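Local coordinates for UPF0303 protein YBR137W (Saccharomyces cerevisiae, PDB 4CLC) that is a cytoplasmic protein of uncharacterised function in the UPF0303 family, with a domain related to haem-degrading HbpS-like proteins, at residues 61-66 with 144-149. Numbering follows the deposited sequence.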
ATOM      1  N   ILE D  61     -21.590  22.182  -5.133  1.00 38.66           N
ATOM      2  CA  ILE D  61     -22.515  21.944  -4.040  1.00 38.66           C
ATOM      3  C   ILE D  61     -22.744  20.449  -3.845  1.00 38.66           C
ATOM      4  O   ILE D  61     -23.120  19.774  -4.787  1.00 42.62           O
ATOM      5  CB  ILE D  61     -23.863  22.643  -4.306  1.00 38.66           C
ATOM      6  CG1 ILE D  61     -23.658  24.148  -4.452  1.00 38.66           C
ATOM      7  CG2 ILE D  61     -24.858  22.336  -3.216  1.00 38.66           C
ATOM      8  CD1 ILE D  61     -24.856  24.859  -5.012  1.00 42.74           C
ATOM      9  N   ASP D  62     -22.527  19.932  -2.635  1.00 38.66           N
ATOM     10  CA  ASP D  62     -22.735  18.514  -2.375  1.00 38.66           C
ATOM     11  C   ASP D  62     -23.742  18.233  -1.240  1.00 44.39           C
ATOM     12  O   ASP D  62     -23.827  18.969  -0.254  1.00 44.82           O
ATOM     13  CB  ASP D  62     -21.392  17.839  -2.060  1.00 38.66           C
ATOM     14  CG  ASP D  62     -21.500  16.309  -1.979  1.00 42.72           C
ATOM     15  OD1 ASP D  62     -21.774  15.781  -0.878  1.00 38.66           O
ATOM     16  OD2 ASP D  62     -21.295  15.637  -3.024  1.00 40.31           O
ATOM     17  N   ILE D  63     -24.516  17.165  -1.378  1.00 38.66           N
ATOM     18  CA  ILE D  63     -25.246  16.645  -0.232  1.00 41.78           C
ATOM     19  C   ILE D  63     -24.977  15.155  -0.180  1.00 41.59           C
ATOM     20  O   ILE D  63     -25.305  14.438  -1.121  1.00 43.20           O
ATOM     21  CB  ILE D  63     -26.766  16.916  -0.310  1.00 41.01           C
ATOM     22  CG1 ILE D  63     -27.029  18.419  -0.383  1.00 39.86           C
ATOM     23  CG2 ILE D  63     -27.494  16.301   0.887  1.00 38.66           C
ATOM     24  CD1 ILE D  63     -28.485  18.767  -0.550  1.00 38.66           C
ATOM     25  N   SER D  64     -24.355  14.694   0.903  1.00 38.66           N
ATOM     26  CA  SER D  64     -24.027  13.292   1.045  1.00 38.66           C
ATOM     27  C   SER D  64     -24.465  12.784   2.402  1.00 38.66           C
ATOM     28  O   SER D  64     -24.670  13.552   3.329  1.00 43.20           O
ATOM     29  CB  SER D  64     -22.531  13.063   0.852  1.00 38.66           C
ATOM     30  OG  SER D  64     -22.116  13.380  -0.466  1.00 38.66           O
ATOM     31  N   LEU D  65     -24.626  11.478   2.521  1.00 38.90           N
ATOM     32  CA  LEU D  65     -24.917  10.888   3.805  1.00 38.66           C
ATOM     33  C   LEU D  65     -23.600  10.708   4.515  1.00 38.66           C
ATOM     34  O   LEU D  65     -22.552  10.801   3.881  1.00 38.66           O
ATOM     35  CB  LEU D  65     -25.647   9.566   3.636  1.00 38.66           C
ATOM     36  CG  LEU D  65     -27.016   9.618   2.987  1.00 38.66           C
ATOM     37  CD1 LEU D  65     -27.633   8.241   3.002  1.00 38.66           C
ATOM     38  CD2 LEU D  65     -27.878  10.605   3.732  1.00 44.28           C
ATOM     39  N   PRO D  66     -23.634  10.471   5.838  1.00 38.83           N
ATOM     40  CA  PRO D  66     -22.389  10.265   6.577  1.00 38.66           C
ATOM     41  C   PRO D  66     -21.620   9.051   6.109  1.00 43.31           C
ATOM     42  O   PRO D  66     -20.422   8.968   6.365  1.00 47.55           O
ATOM     43  CB  PRO D  66     -22.856  10.077   8.020  1.00 38.66           C
ATOM     44  CG  PRO D  66     -24.315   9.870   7.943  1.00 40.07           C
ATOM     45  CD  PRO D  66     -24.789  10.566   6.742  1.00 38.66           C
ATOM     46  N   ALA D 144     -27.074  14.316   7.385  1.00 40.62           N
ATOM     47  CA  ALA D 144     -26.215  14.380   6.224  1.00 39.41           C
ATOM     48  C   ALA D 144     -25.223  15.510   6.407  1.00 40.28           C
ATOM     49  O   ALA D 144     -25.080  16.043   7.489  1.00 39.38           O
ATOM     50  CB  ALA D 144     -27.034  14.579   4.972  1.00 43.47           C
ATOM     51  N   CYS D 145     -24.515  15.850   5.346  1.00 38.66           N
ATOM     52  CA  CYS D 145     -23.613  16.969   5.377  1.00 38.66           C
ATOM     53  C   CYS D 145     -23.774  17.752   4.065  1.00 43.44           C
ATOM     54  O   CYS D 145     -23.814  17.173   2.971  1.00 42.40           O
ATOM     55  CB  CYS D 145     -22.175  16.485   5.596  1.00 38.66           C
ATOM     56  SG  CYS D 145     -20.873  17.749   5.518  1.00 52.05           S
ATOM     57  N   LEU D 146     -23.898  19.068   4.191  1.00 38.66           N
ATOM     58  CA  LEU D 146     -23.967  19.956   3.050  1.00 38.66           C
ATOM     59  C   LEU D 146     -22.609  20.603   2.864  1.00 38.66           C
ATOM     60  O   LEU D 146     -22.045  21.107   3.819  1.00 42.89           O
ATOM     61  CB  LEU D 146     -25.059  21.000   3.270  1.00 40.23           C
ATOM     62  CG  LEU D 146     -25.002  22.334   2.541  1.00 38.66           C
ATOM     63  CD1 LEU D 146     -25.048  22.105   1.064  1.00 42.59           C
ATOM     64  CD2 LEU D 146     -26.174  23.141   2.976  1.00 40.87           C
ATOM     65  N   THR D 147     -22.075  20.575   1.650  1.00 38.66           N
ATOM     66  CA  THR D 147     -20.736  21.081   1.415  1.00 38.66           C
ATOM     67  C   THR D 147     -20.671  21.951   0.178  1.00 44.58           C
ATOM     68  O   THR D 147     -21.040  21.519  -0.915  1.00 43.11           O
ATOM     69  CB  THR D 147     -19.713  19.957   1.250  1.00 38.66           C
ATOM     70  OG1 THR D 147     -19.710  19.120   2.407  1.00 38.66           O
ATOM     71  CG2 THR D 147     -18.339  20.543   1.058  1.00 40.94           C
ATOM     72  N   ILE D 148     -20.187  23.178   0.359  1.00 41.48           N
ATOM     73  CA  ILE D 148     -20.097  24.133  -0.722  1.00 38.66           C
ATOM     74  C   ILE D 148     -18.636  24.431  -0.939  1.00 42.62           C
ATOM     75  O   ILE D 148     -17.836  24.363  -0.002  1.00 48.08           O
ATOM     76  CB  ILE D 148     -20.894  25.402  -0.399  1.00 40.88           C
ATOM     77  CG1 ILE D 148     -22.367  25.043  -0.192  1.00 40.22           C
ATOM     78  CG2 ILE D 148     -20.765  26.426  -1.493  1.00 38.66           C
ATOM     79  CD1 ILE D 148     -23.236  26.208   0.151  1.00 41.06           C
ATOM     80  N   SER D 149     -18.270  24.716  -2.178  1.00 38.66           N
ATOM     81  CA  SER D 149     -16.884  24.983  -2.505  1.00 42.49           C
ATOM     82  C   SER D 149     -16.768  25.952  -3.667  1.00 45.01           C
ATOM     83  O   SER D 149     -17.522  25.857  -4.616  1.00 50.24           O
ATOM     84  CB  SER D 149     -16.156  23.681  -2.844  1.00 40.75           C
ATOM     85  OG  SER D 149     -15.196  23.884  -3.873  1.00 39.93           O
TER
HETATM   86  O   HOH W   1     -21.576  17.180   1.742  1.00 38.66           O
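Asp62 and Thr147 exchange two backbone hydrogen bonds at the middle of an antiparallel strand pair in the mixed sheet of the HbpS-like domain, with strand 70-75 beyond 61-64 and strand 131-136 beyond 144-149. Asp62 N donates to Thr147 O at 2.8 Å, in the carbonyl plane, whereas Thr147 N approaches Asp62 O from 23° off the plane of the Asp62 carbonyl. Ser64 and Cys145 form the next hydrogen-bonded pair. Followed outward from the backbone, Asp62 first sets CB 3.9 Å from Thr147 O. Its CG lies anti to the backbone N (chi1 -172°), which carries the carboxylate along the strand toward Ser64, on the face packed by helix 84-98. There Arg73 of strand 70-75 holds OD2 in a salt bridge, and a water bonded to Asp62 OD1, Cys145 O and Thr147 OG1 links the carboxylate to strand 144-149. Ser64 OG is modelled 2.5 Å from Asp62 OD1, too short to be taken literally at this resolution. Ile61, Ile63 and Leu146 occupy the other face, against helix 36-53. Leu146 CD1 meets both isoleucines, at Ile61 CG2 (4.3 Å) and Ile63 CG1. The same methyl sits 3.6 Å from Asp62 O.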